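Local coordinates for periplasmic branched-chain amino acid-binding protein (Burkholderia mallei, PDB 3I09) that probably binds a small solute, such as a branched-chain amino acid, in the periplasm and hands it to an ABC transporter, at residues Lys141-Leu146 / Ala196-Leu201; Gln190-Lys195 / Thr221-Leu226; Gly246-Asp251 / Met333-Val338. All coordinates share one frame; numbering follows the deposited sequence.

Contact 1: residues Lys141-Leu146 / Ala196-Leu201; sequences KTWFFL and AQILGL
Trp143 and Ile198 sit side by side on neighbouring parallel strands in the four-stranded sheet of one lobe of this type I periplasmic binding protein. The two strands are the central pair of that sheet, and the chain between them runs through helix 151-166 to the edge strand 170-177 and back through helix 185-193. The tight part is the face carrying Trp143, Phe145 and Ile198. With Ile198 CG2 anti to the backbone N (chi1 -53° for CG1), the methyl stands squarely over the six-membered ring of Trp143, a CH-pi contact 3.4 Å from CG2 to the ring centroid. Gly200, next on this face, puts only its CA near the indole, 4.0 Å from Trp143 CZ3. Helix 151-166 packs against Trp143 and Phe145 here. On the opposite face, that of Phe144, Leu146, Leu199 and Leu201, Leu199 CD1 meets the Phe144 ring at its edge, and Leu146 CD2 touches Leu201 CD2 at 3.9 Å, under cover of helix 185-193. Regular parallel bonding ties the backbones together: Ile198 N to Thr142 O, Phe144 N to Ile198 O, Gly200 N to Phe144 O and Leu146 N to Gly200 O.

The strand start is looser and faces solvent, with Lys141 and Gln197 at its margin; there side chains do the bonding. Thr142 OG1 takes the N-H of Gln197 at 2.9 Å. In return the extended Gln197 side chain reaches back, and its OE1 accepts two backbone N-H groups: Thr142 N lies in the carbonyl plane of the amide, while Lys141 N, also 2.9 Å from Gln197 OE1, is tilted 34° from it.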
ATOM      1  N   LYS A 141      -1.541  12.404  22.541  1.00 15.29           N
ATOM      2  CA  LYS A 141      -0.506  13.414  22.350  0.50 15.84           C
ATOM      3  C   LYS A 141       0.906  12.851  22.416  1.00 15.11           C
ATOM      4  O   LYS A 141       1.772  13.306  21.668  1.00 16.32           O
ATOM      5  CB  LYS A 141      -0.641  14.545  23.371  0.50 15.93           C
ATOM      6  CG  LYS A 141      -1.974  15.284  23.318  0.50 19.56           C
ATOM      7  CD  LYS A 141      -2.316  15.857  21.934  0.50 21.45           C
ATOM      8  CE  LYS A 141      -3.729  16.485  21.951  0.50 21.65           C
ATOM      9  NZ  LYS A 141      -4.089  17.201  20.710  0.50 20.63           N
ATOM     10  N   THR A 142       1.153  11.884  23.308  1.00 14.46           N
ATOM     11  CA  THR A 142       2.508  11.317  23.442  1.00 13.93           C
ATOM     12  C   THR A 142       2.648   9.937  22.810  1.00 14.37           C
ATOM     13  O   THR A 142       1.810   9.061  23.049  1.00 13.48           O
ATOM     14  CB  THR A 142       3.054  11.271  24.892  1.00 14.20           C
ATOM     15  OG1 THR A 142       2.298  10.360  25.685  1.00 14.62           O
ATOM     16  CG2 THR A 142       3.019  12.638  25.519  1.00 15.12           C
ATOM     17  N   TRP A 143       3.725   9.773  22.038  1.00 12.82           N
ATOM     18  CA  TRP A 143       3.947   8.601  21.159  1.00 13.02           C
ATOM     19  C   TRP A 143       5.285   7.924  21.376  1.00 13.44           C
ATOM     20  O   TRP A 143       6.296   8.596  21.579  1.00 14.02           O
ATOM     21  CB  TRP A 143       3.879   8.979  19.673  1.00 12.33           C
ATOM     22  CG  TRP A 143       2.516   9.342  19.188  1.00 12.58           C
ATOM     23  CD1 TRP A 143       1.728  10.348  19.656  1.00 12.77           C
ATOM     24  CD2 TRP A 143       1.769   8.704  18.146  1.00 12.46           C
ATOM     25  NE1 TRP A 143       0.546  10.390  18.977  1.00 13.36           N
ATOM     26  CE2 TRP A 143       0.540   9.393  18.036  1.00 11.79           C
ATOM     27  CE3 TRP A 143       2.016   7.629  17.282  1.00 13.70           C
ATOM     28  CZ2 TRP A 143      -0.439   9.036  17.102  1.00 13.43           C
ATOM     29  CZ3 TRP A 143       1.053   7.288  16.366  1.00 14.93           C
ATOM     30  CH2 TRP A 143      -0.164   7.979  16.287  1.00 13.79           C
ATOM     31  N   PHE A 144       5.271   6.590  21.277  1.00 13.49           N
ATOM     32  CA  PHE A 144       6.483   5.775  21.181  1.00 14.10           C
ATOM     33  C   PHE A 144       6.288   4.862  19.971  1.00 13.54           C
ATOM     34  O   PHE A 144       5.221   4.246  19.804  1.00 14.39           O
ATOM     35  CB  PHE A 144       6.720   4.958  22.452  1.00 13.98           C
ATOM     36  CG  PHE A 144       8.106   4.334  22.534  1.00 17.40           C
ATOM     37  CD1 PHE A 144       8.352   3.088  21.986  1.00 19.78           C
ATOM     38  CD2 PHE A 144       9.157   5.013  23.160  1.00 19.07           C
ATOM     39  CE1 PHE A 144       9.622   2.522  22.071  1.00 20.28           C
ATOM     40  CE2 PHE A 144      10.423   4.443  23.254  1.00 19.93           C
ATOM     41  CZ  PHE A 144      10.650   3.205  22.700  1.00 20.49           C
ATOM     42  N   PHE A 145       7.293   4.788  19.105  1.00 12.46           N
ATOM     43  CA  PHE A 145       7.171   3.969  17.874  1.00 12.68           C
ATOM     44  C   PHE A 145       7.822   2.601  18.007  1.00 13.90           C
ATOM     45  O   PHE A 145       8.943   2.458  18.582  1.00 13.89           O
ATOM     46  CB  PHE A 145       7.718   4.699  16.652  1.00 12.26           C
ATOM     47  CG  PHE A 145       6.903   5.881  16.241  1.00 12.65           C
ATOM     48  CD1 PHE A 145       5.816   5.713  15.418  1.00 11.57           C
ATOM     49  CD2 PHE A 145       7.195   7.155  16.710  1.00 14.74           C
ATOM     50  CE1 PHE A 145       5.016   6.786  15.059  1.00 15.51           C
ATOM     51  CE2 PHE A 145       6.412   8.253  16.329  1.00 13.19           C
ATOM     52  CZ  PHE A 145       5.322   8.059  15.515  1.00 15.17           C
ATOM     53  N   LEU A 146       7.119   1.597  17.471  1.00 13.57           N
ATOM     54  CA  LEU A 146       7.700   0.283  17.194  1.00 13.74           C
ATOM     55  C   LEU A 146       7.852   0.241  15.678  1.00 14.43           C
ATOM     56  O   LEU A 146       6.857   0.245  14.946  1.00 14.18           O
ATOM     57  CB  LEU A 146       6.773  -0.830  17.670  1.00 13.94           C
ATOM     58  CG  LEU A 146       7.172  -2.281  17.428  1.00 15.80           C
ATOM     59  CD1 LEU A 146       8.504  -2.629  18.120  1.00 16.83           C
ATOM     60  CD2 LEU A 146       6.075  -3.240  17.915  1.00 18.12           C
ATOM     61  N   ALA A 196       4.561   6.651  27.134  1.00 14.17           N
ATOM     62  CA  ALA A 196       3.761   7.274  26.080  1.00 14.26           C
ATOM     63  C   ALA A 196       2.309   6.799  26.141  1.00 12.01           C
ATOM     64  O   ALA A 196       2.063   5.668  26.554  1.00 12.27           O
ATOM     65  CB  ALA A 196       4.378   6.935  24.711  1.00 12.38           C
ATOM     66  N   GLN A 197       1.379   7.646  25.674  1.00 11.94           N
ATOM     67  CA  GLN A 197      -0.049   7.325  25.551  1.00 12.10           C
ATOM     68  C   GLN A 197      -0.323   6.377  24.376  1.00 12.23           C
ATOM     69  O   GLN A 197      -1.156   5.476  24.463  1.00 13.04           O
ATOM     70  CB  GLN A 197      -0.877   8.603  25.326  1.00 12.13           C
ATOM     71  CG  GLN A 197      -0.975   9.515  26.525  1.00 13.51           C
ATOM     72  CD  GLN A 197      -1.496  10.904  26.191  1.00 15.36           C
ATOM     73  OE1 GLN A 197      -1.035  11.526  25.246  1.00 16.93           O
ATOM     74  NE2 GLN A 197      -2.468  11.405  26.985  1.00 15.77           N
ATOM     75  N   ILE A 198       0.407   6.582  23.280  1.00 13.01           N
ATOM     76  CA  ILE A 198       0.186   5.872  22.026  1.00 11.45           C
ATOM     77  C   ILE A 198       1.443   5.074  21.651  1.00 12.47           C
ATOM     78  O   ILE A 198       2.557   5.625  21.646  1.00 12.71           O
ATOM     79  CB  ILE A 198      -0.122   6.879  20.887  1.00 11.80           C
ATOM     80  CG1 ILE A 198      -1.270   7.833  21.267  1.00 13.02           C
ATOM     81  CG2 ILE A 198      -0.372   6.144  19.544  1.00 10.62           C
ATOM     82  CD1 ILE A 198      -2.623   7.125  21.620  1.00 13.09           C
ATOM     83  N   LEU A 199       1.246   3.794  21.320  1.00 13.53           N
ATOM     84  CA  LEU A 199       2.248   2.963  20.655  1.00 13.25           C
ATOM     85  C   LEU A 199       1.959   2.932  19.171  1.00 13.94           C
ATOM     86  O   LEU A 199       0.947   2.358  18.732  1.00 12.74           O
ATOM     87  CB  LEU A 199       2.236   1.534  21.218  1.00 14.04           C
ATOM     88  CG  LEU A 199       3.240   0.500  20.651  1.00 17.32           C
ATOM     89  CD1 LEU A 199       4.651   0.966  20.882  1.00 21.21           C
ATOM     90  CD2 LEU A 199       3.060  -0.866  21.291  1.00 17.90           C
ATOM     91  N   GLY A 200       2.809   3.584  18.395  1.00 13.13           N
ATOM     92  CA  GLY A 200       2.624   3.703  16.946  1.00 12.92           C
ATOM     93  C   GLY A 200       3.312   2.504  16.321  1.00 14.02           C
ATOM     94  O   GLY A 200       4.509   2.285  16.508  1.00 12.65           O
ATOM     95  N   LEU A 201       2.534   1.698  15.626  1.00 12.50           N
ATOM     96  CA  LEU A 201       3.028   0.516  14.937  1.00 12.32           C
ATOM     97  C   LEU A 201       3.451   0.859  13.522  1.00 12.57           C
ATOM     98  O   LEU A 201       2.619   0.885  12.598  1.00 11.73           O
ATOM     99  CB  LEU A 201       1.927  -0.531  14.894  1.00 12.53           C
ATOM    100  CG  LEU A 201       1.470  -0.980  16.277  1.00 13.55           C
ATOM    101  CD1 LEU A 201       0.260  -1.923  16.160  1.00 13.77           C
ATOM    102  CD2 LEU A 201       2.616  -1.634  17.050  1.00 13.56           C
TER

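Contact 2: residues Gln190-Lys195 / Thr221-Leu226; sequences QAQSSK and TKTMKL
A helix C-terminus and the loop leading into an edge strand meet here, at one end of the four-stranded parallel sheet of this alpha/beta lobe. Helix 185-193 finishes in the segment 190-195, and 221-226 leads into strand 225-228. Most of the apolar contact rests on one side chain, selenomethionine Met224, whose CB points at the helix end. Its chain runs straight through chi2 (176°) and then bends at chi3 (90°), which lays CE against the end of the helix, 3.5 Å from Ala191 O and 4.3 Å from Ala191 CB. The selenium also lies closest to Ala191 O, 3.8 Å from SE, and comes 4.0 Å from Gln192 CA. Phe144 and Leu199 of the sheet and Ala196 just before strand 198-202 also touch Met224, which sits between helix end and strands.

The carbonyl that Met224 CE brushes is already engaged. Ala191 O accepts both Ser194 N and Ser194 OG, the hydroxyl approaching in the carbonyl plane at 2.7 Å from Ser194 OG to Ala191 O. Ser194 OG is in turn bonded by Ala196 N, which ties the helix end to the turn that follows, where Lys195 takes positive phi.

Toward the surface the contact becomes polar and wet. No direct hydrogen bond joins the segments. Gln192 and Thr223 cross at about a right angle, with Gln192 NE2 3.7 Å from Thr223 OG1. A water spans the gap instead, donating to Gln192 O over 3.1 Å and lying 2.8 Å from Thr223 OG1.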
ATOM      1  N   GLN A 190      10.240  -2.000  26.272  1.00 20.16           N
ATOM      2  CA  GLN A 190      10.861  -0.686  26.100  1.00 20.18           C
ATOM      3  C   GLN A 190       9.814   0.359  25.866  1.00 19.70           C
ATOM      4  O   GLN A 190       9.823   1.389  26.517  1.00 19.90           O
ATOM      5  CB  GLN A 190      11.820  -0.652  24.909  1.00 20.39           C
ATOM      6  CG  GLN A 190      13.050  -1.449  25.124  1.00 21.44           C
ATOM      7  CD  GLN A 190      13.913  -1.508  23.863  1.00 22.36           C
ATOM      8  OE1 GLN A 190      14.273  -0.458  23.305  1.00 22.12           O
ATOM      9  NE2 GLN A 190      14.252  -2.730  23.418  1.00 19.56           N
ATOM     10  N   ALA A 191       8.895   0.079  24.950  1.00 19.50           N
ATOM     11  CA  ALA A 191       7.791   0.988  24.671  1.00 20.45           C
ATOM     12  C   ALA A 191       6.957   1.232  25.922  1.00 20.51           C
ATOM     13  O   ALA A 191       6.573   2.355  26.198  1.00 20.28           O
ATOM     14  CB  ALA A 191       6.908   0.471  23.523  1.00 20.64           C
ATOM     15  N   GLN A 192       6.711   0.189  26.690  1.00 20.42           N
ATOM     16  CA  GLN A 192       5.897   0.325  27.888  1.00 21.90           C
ATOM     17  C   GLN A 192       6.588   1.216  28.928  1.00 21.38           C
ATOM     18  O   GLN A 192       5.939   2.041  29.567  1.00 23.20           O
ATOM     19  CB  GLN A 192       5.602  -1.038  28.489  1.00 21.92           C
ATOM     20  CG  GLN A 192       4.857  -0.971  29.783  1.00 24.69           C
ATOM     21  CD  GLN A 192       4.305  -2.289  30.159  1.00 25.16           C
ATOM     22  OE1 GLN A 192       5.049  -3.198  30.498  1.00 27.80           O
ATOM     23  NE2 GLN A 192       2.993  -2.410  30.122  1.00 26.64           N
ATOM     24  N   SER A 193       7.903   1.069  29.067  1.00 20.94           N
ATOM     25  CA  SER A 193       8.666   1.871  30.020  0.50 20.18           C
ATOM     26  C   SER A 193       8.708   3.356  29.642  1.00 20.11           C
ATOM     27  O   SER A 193       8.983   4.212  30.486  1.00 19.04           O
ATOM     28  CB  SER A 193      10.087   1.316  30.155  0.50 20.60           C
ATOM     29  OG  SER A 193      10.051  -0.004  30.667  0.50 20.96           O
ATOM     30  N   SER A 194       8.430   3.675  28.383  1.00 18.98           N
ATOM     31  CA  SER A 194       8.462   5.076  27.941  1.00 19.11           C
ATOM     32  C   SER A 194       7.326   5.932  28.523  1.00 18.13           C
ATOM     33  O   SER A 194       7.405   7.142  28.493  1.00 18.77           O
ATOM     34  CB  SER A 194       8.371   5.168  26.417  1.00 18.83           C
ATOM     35  OG  SER A 194       7.027   5.035  25.990  1.00 17.83           O
ATOM     36  N   LYS A 195       6.259   5.286  28.978  1.00 18.26           N
ATOM     37  CA  LYS A 195       5.032   5.956  29.453  1.00 18.12           C
ATOM     38  C   LYS A 195       4.258   6.798  28.417  1.00 17.60           C
ATOM     39  O   LYS A 195       3.350   7.521  28.777  1.00 17.84           O
ATOM     40  CB  LYS A 195       5.322   6.788  30.703  1.00 19.46           C
ATOM     41  CG  LYS A 195       6.021   5.996  31.820  1.00 20.18           C
ATOM     42  N   THR A 221      -1.626  -3.141  26.294  1.00 21.25           N
ATOM     43  CA  THR A 221      -2.813  -2.368  25.936  1.00 21.92           C
ATOM     44  C   THR A 221      -3.647  -1.942  27.157  1.00 23.38           C
ATOM     45  O   THR A 221      -4.614  -1.205  27.022  1.00 23.22           O
ATOM     46  CB  THR A 221      -3.700  -3.147  24.937  1.00 22.17           C
ATOM     47  OG1 THR A 221      -3.966  -4.428  25.490  1.00 22.01           O
ATOM     48  CG2 THR A 221      -2.996  -3.319  23.609  1.00 18.97           C
ATOM     49  N   LYS A 222      -3.251  -2.386  28.345  1.00 25.25           N
ATOM     50  CA  LYS A 222      -3.815  -1.855  29.594  1.00 26.49           C
ATOM     51  C   LYS A 222      -3.378  -0.409  29.832  1.00 26.42           C
ATOM     52  O   LYS A 222      -4.110   0.356  30.459  1.00 27.92           O
ATOM     53  CB  LYS A 222      -3.351  -2.685  30.782  1.00 27.14           C
ATOM     54  CG  LYS A 222      -3.895  -4.107  30.810  1.00 29.65           C
ATOM     55  CD  LYS A 222      -3.088  -4.924  31.807  1.00 32.66           C
ATOM     56  CE  LYS A 222      -3.612  -6.335  31.996  1.00 35.47           C
ATOM     57  NZ  LYS A 222      -2.515  -7.227  32.538  1.00 37.29           N
ATOM     58  N   THR A 223      -2.185  -0.050  29.366  1.00 25.14           N
ATOM     59  CA  THR A 223      -1.624   1.257  29.681  1.00 25.07           C
ATOM     60  C   THR A 223      -1.324   2.142  28.467  1.00 23.68           C
ATOM     61  O   THR A 223      -1.085   3.336  28.636  1.00 22.75           O
ATOM     62  CB  THR A 223      -0.349   1.126  30.530  1.00 24.86           C
ATOM     63  OG1 THR A 223       0.700   0.508  29.764  1.00 26.66           O
ATOM     64  CG2 THR A 223      -0.614   0.319  31.767  1.00 25.49           C
HETATM   65  N   MSE A 224      -1.366   1.576  27.262  1.00 21.38           N
HETATM   66  CA  MSE A 224      -1.109   2.334  26.026  1.00 20.63           C
HETATM   67  C   MSE A 224      -2.213   1.978  25.002  1.00 18.17           C
HETATM   68  O   MSE A 224      -2.718   0.853  24.992  1.00 18.75           O
HETATM   69  CB  MSE A 224       0.275   1.981  25.407  1.00 20.12           C
HETATM   70  CG  MSE A 224       1.525   2.031  26.314  1.00 23.02           C
HETATM   71 SE   MSE A 224       3.017   1.418  25.300  0.75 22.56          SE
HETATM   72  CE  MSE A 224       3.634   3.126  24.524  1.00 19.89           C
ATOM     73  N   LYS A 225      -2.604   2.939  24.180  1.00 16.73           N
ATOM     74  CA  LYS A 225      -3.416   2.664  23.020  1.00 15.64           C
ATOM     75  C   LYS A 225      -2.513   2.347  21.799  1.00 15.97           C
ATOM     76  O   LYS A 225      -1.500   3.011  21.591  1.00 13.63           O
ATOM     77  CB  LYS A 225      -4.325   3.849  22.701  1.00 17.33           C
ATOM     78  CG  LYS A 225      -5.569   3.953  23.583  1.00 20.73           C
ATOM     79  CD  LYS A 225      -6.683   4.747  22.881  1.00 24.00           C
ATOM     80  CE  LYS A 225      -8.014   4.789  23.678  1.00 26.13           C
ATOM     81  NZ  LYS A 225      -9.128   5.398  22.836  1.00 22.69           N
ATOM     82  N   LEU A 226      -2.882   1.344  21.012  1.00 13.46           N
ATOM     83  CA  LEU A 226      -2.127   1.026  19.798  1.00 14.44           C
ATOM     84  C   LEU A 226      -2.634   1.882  18.651  1.00 14.20           C
ATOM     85  O   LEU A 226      -3.825   2.064  18.524  1.00 14.77           O
ATOM     86  CB  LEU A 226      -2.274  -0.447  19.423  1.00 12.98           C
ATOM     87  CG  LEU A 226      -1.971  -1.475  20.510  1.00 17.59           C
ATOM     88  CD1 LEU A 226      -2.203  -2.913  19.991  1.00 18.88           C
ATOM     89  CD2 LEU A 226      -0.571  -1.310  21.041  1.00 17.45           C
TER
HETATM   90  O   HOH W   1       2.846   2.297  29.788  1.00 30.62           O

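Contact 3: residues Gly246-Asp251 / Met333-Val338; sequences GLVLTD and MYLMEV
The side chains of Val248 and Leu335 meet diagonally on one face of two antiparallel strands, 248-251 and 329-338, in the small antiparallel sheet of this type I binding protein; the short axes run at 145° to one another. Backbone hydrogen bonds come first. Leu249 with Met336 and Asp251 with Tyr334 are hydrogen-bonded pairs, each closed by two reciprocal N-H to carbonyl bonds; that from Met336 N to Leu249 O is 2.8 Å and nearly straight. The pairing runs on past the strand start, where Val338 N binds Leu247 O and Gly246 N binds Val338 O, the latter with the donor tilted 32° from the carbonyl plane. Between these come the non-hydrogen-bonded pairs, Val248 with Glu337 and Thr250 with Leu335, where CA-H groups approach opposing carbonyls, as from Val248 CA to Met336 O at 3.3 Å.

Apolar contacts fall on both faces. On that of Val248, Thr250 and Leu335, packing is tight: Val248 CG1 is 3.4 Å from Leu335 CD1. On the other, Leu249 splits its branches. Its CG lies between the backbone N and the carbonyl carbon (chi1 58°); CD2 meets Val338 CG2 at 3.7 Å, while CD1 comes 4.1 Å from the CE methyl of selenomethionine Met336. The same methyl touches Asp251 CB.

Two polar side chains have partners outside the pair: Asp251 OD1 bonds Ser278 OG, and Thr250 OG1 bonds Thr131 OG1. Met333 touches Tyr122 of the acetoacetate pocket, placing this end of the pairing just behind the ligand site. Strand 351-357 pairs with the far edge of 329-338, helix 124-137 covers Thr250, Leu335 and Met333, and helix 241-244 lies against Val338.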
ATOM      1  N   GLY A 246     -12.237  -0.870  17.702  1.00 12.72           N
ATOM      2  CA  GLY A 246     -11.909   0.485  18.081  1.00 12.58           C
ATOM      3  C   GLY A 246     -10.647   1.019  17.506  1.00 12.88           C
ATOM      4  O   GLY A 246     -10.392   2.209  17.633  1.00 13.54           O
ATOM      5  N   LEU A 247      -9.832   0.189  16.870  1.00 12.95           N
ATOM      6  CA  LEU A 247      -8.628   0.716  16.209  1.00 13.67           C
ATOM      7  C   LEU A 247      -9.026   1.623  15.058  1.00 14.10           C
ATOM      8  O   LEU A 247      -9.980   1.324  14.301  1.00 12.54           O
ATOM      9  CB  LEU A 247      -7.733  -0.413  15.696  1.00 13.45           C
ATOM     10  CG  LEU A 247      -7.001  -1.236  16.774  1.00 16.44           C
ATOM     11  CD1 LEU A 247      -6.289  -2.409  16.138  1.00 16.19           C
ATOM     12  CD2 LEU A 247      -6.013  -0.388  17.626  1.00 18.66           C
ATOM     13  N   VAL A 248      -8.295   2.728  14.924  1.00 13.76           N
ATOM     14  CA  VAL A 248      -8.520   3.658  13.826  1.00 15.00           C
ATOM     15  C   VAL A 248      -7.439   3.431  12.774  1.00 15.54           C
ATOM     16  O   VAL A 248      -6.235   3.262  13.070  1.00 15.16           O
ATOM     17  CB  VAL A 248      -8.530   5.087  14.334  1.00 16.77           C
ATOM     18  CG1 VAL A 248      -8.560   6.049  13.192  1.00 18.17           C
ATOM     19  CG2 VAL A 248      -9.754   5.302  15.306  1.00 18.88           C
ATOM     20  N   LEU A 249      -7.857   3.365  11.525  1.00 15.16           N
ATOM     21  CA  LEU A 249      -6.905   3.109  10.466  1.00 15.63           C
ATOM     22  C   LEU A 249      -7.258   3.916   9.225  1.00 14.98           C
ATOM     23  O   LEU A 249      -8.381   4.420   9.097  1.00 14.09           O
ATOM     24  CB  LEU A 249      -6.817   1.610  10.180  1.00 17.36           C
ATOM     25  CG  LEU A 249      -8.075   0.900   9.798  1.00 18.31           C
ATOM     26  CD1 LEU A 249      -8.154   1.009   8.330  1.00 20.21           C
ATOM     27  CD2 LEU A 249      -8.075  -0.603  10.246  1.00 19.82           C
ATOM     28  N   THR A 250      -6.280   4.030   8.332  1.00 14.20           N
ATOM     29  CA  THR A 250      -6.425   4.716   7.070  1.00 13.70           C
ATOM     30  C   THR A 250      -6.302   3.683   5.961  1.00 15.27           C
ATOM     31  O   THR A 250      -5.329   2.914   5.953  1.00 14.47           O
ATOM     32  CB  THR A 250      -5.347   5.818   6.886  1.00 15.13           C
ATOM     33  OG1 THR A 250      -5.534   6.806   7.875  1.00 15.67           O
ATOM     34  CG2 THR A 250      -5.491   6.532   5.557  1.00 13.57           C
ATOM     35  N   ASP A 251      -7.263   3.640   5.039  1.00 14.42           N
ATOM     36  CA  ASP A 251      -7.140   2.686   3.901  1.00 15.35           C
ATOM     37  C   ASP A 251      -7.671   3.330   2.645  1.00 13.54           C
ATOM     38  O   ASP A 251      -8.352   4.340   2.714  1.00 12.38           O
ATOM     39  CB  ASP A 251      -7.843   1.352   4.192  1.00 17.69           C
ATOM     40  CG  ASP A 251      -7.205   0.116   3.395  1.00 22.47           C
ATOM     41  OD1 ASP A 251      -6.451   0.309   2.406  1.00 26.43           O
ATOM     42  OD2 ASP A 251      -7.386  -1.057   3.827  1.00 24.75           O
HETATM   43  N   MSE A 333      -8.939   9.022   0.426  1.00 12.21           N
HETATM   44  CA  MSE A 333      -8.587   8.004   1.385  1.00 12.58           C
HETATM   45  C   MSE A 333      -9.695   7.959   2.453  1.00 12.78           C
HETATM   46  O   MSE A 333     -10.514   8.903   2.556  1.00 13.73           O
HETATM   47  CB  MSE A 333      -7.220   8.321   2.001  1.00 12.64           C
HETATM   48  CG  MSE A 333      -6.077   8.351   1.011  1.00 11.46           C
HETATM   49 SE   MSE A 333      -5.641   6.584   0.199  0.75 14.35          SE
HETATM   50  CE  MSE A 333      -4.818   5.819   1.662  1.00 13.84           C
ATOM     51  N   TYR A 334      -9.744   6.875   3.235  1.00 13.17           N
ATOM     52  CA  TYR A 334     -10.801   6.658   4.229  1.00 12.64           C
ATOM     53  C   TYR A 334     -10.200   6.420   5.604  1.00 12.93           C
ATOM     54  O   TYR A 334      -9.348   5.531   5.767  1.00 15.29           O
ATOM     55  CB  TYR A 334     -11.685   5.457   3.822  1.00 12.58           C
ATOM     56  CG  TYR A 334     -12.243   5.692   2.441  1.00 13.94           C
ATOM     57  CD1 TYR A 334     -13.296   6.568   2.256  1.00 16.92           C
ATOM     58  CD2 TYR A 334     -11.626   5.147   1.313  1.00 16.07           C
ATOM     59  CE1 TYR A 334     -13.772   6.864   1.012  1.00 19.19           C
ATOM     60  CE2 TYR A 334     -12.086   5.439   0.055  1.00 19.60           C
ATOM     61  CZ  TYR A 334     -13.160   6.294  -0.093  1.00 20.97           C
ATOM     62  OH  TYR A 334     -13.617   6.613  -1.342  1.00 24.31           O
ATOM     63  N   LEU A 335     -10.669   7.181   6.581  1.00 13.18           N
ATOM     64  CA  LEU A 335     -10.362   6.951   8.001  1.00 13.09           C
ATOM     65  C   LEU A 335     -11.469   6.043   8.506  1.00 14.17           C
ATOM     66  O   LEU A 335     -12.645   6.399   8.430  1.00 14.21           O
ATOM     67  CB  LEU A 335     -10.393   8.263   8.765  1.00 14.19           C
ATOM     68  CG  LEU A 335      -9.913   8.214  10.219  1.00 15.03           C
ATOM     69  CD1 LEU A 335      -8.404   7.837  10.246  1.00 13.41           C
ATOM     70  CD2 LEU A 335     -10.170   9.536  10.926  1.00 17.76           C
HETATM   71  N   MSE A 336     -11.102   4.861   8.990  1.00 14.41           N
HETATM   72  CA  MSE A 336     -12.075   3.894   9.469  1.00 15.28           C
HETATM   73  C   MSE A 336     -11.817   3.453  10.872  1.00 14.48           C
HETATM   74  O   MSE A 336     -10.690   3.574  11.393  1.00 13.31           O
HETATM   75  CB  MSE A 336     -12.048   2.727   8.514  1.00 15.57           C
HETATM   76  CG  MSE A 336     -12.327   3.410   7.188  1.00 21.89           C
HETATM   77 SE   MSE A 336     -12.992   2.378   5.995  0.75 27.75          SE
HETATM   78  CE  MSE A 336     -11.467   1.318   5.914  1.00 19.83           C
ATOM     79  N   GLU A 337     -12.885   2.980  11.510  1.00 13.90           N
ATOM     80  CA  GLU A 337     -12.750   2.402  12.822  1.00 13.25           C
ATOM     81  C   GLU A 337     -13.179   0.938  12.744  1.00 12.07           C
ATOM     82  O   GLU A 337     -14.180   0.612  12.114  1.00 12.98           O
ATOM     83  CB  GLU A 337     -13.572   3.179  13.868  1.00 14.07           C
ATOM     84  CG  GLU A 337     -13.405   2.615  15.250  1.00 15.43           C
ATOM     85  CD  GLU A 337     -14.208   3.352  16.351  1.00 20.51           C
ATOM     86  OE1 GLU A 337     -15.261   3.941  16.029  1.00 22.60           O
ATOM     87  OE2 GLU A 337     -13.800   3.265  17.538  1.00 17.95           O
ATOM     88  N   VAL A 338     -12.417   0.058  13.392  1.00 11.96           N
ATOM     89  CA  VAL A 338     -12.730  -1.368  13.379  1.00 11.42           C
ATOM     90  C   VAL A 338     -13.921  -1.607  14.289  1.00 11.05           C
ATOM     91  O   VAL A 338     -13.980  -1.083  15.419  1.00 11.82           O
ATOM     92  CB  VAL A 338     -11.541  -2.223  13.819  1.00 12.07           C
ATOM     93  CG1 VAL A 338     -11.963  -3.700  13.828  1.00 10.45           C
ATOM     94  CG2 VAL A 338     -10.311  -1.940  12.890  1.00 11.80           C
TER

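Contacts 1 and 2 share one parallel sheet and touch directly: the ring of Phe144 in contact 1 packs on Ala191 and Ser194 of contact 2, and the backbone of Lys225 bonds those of Gln197 and Leu199. Contact 1 is largely buried beta pairing, whereas contact 2, at the sheet's edge strand, has no direct hydrogen bond between its own two segments and depends on one selenomethionine and a bridging water. Contact 3 belongs to another, antiparallel sheet, its centre about 17 Å from that of contact 1, and again joins strands through backbone bonds, partly buried. It meets contact 2 where Leu247 CD2 packs on Leu226 O, 3.4 Å away.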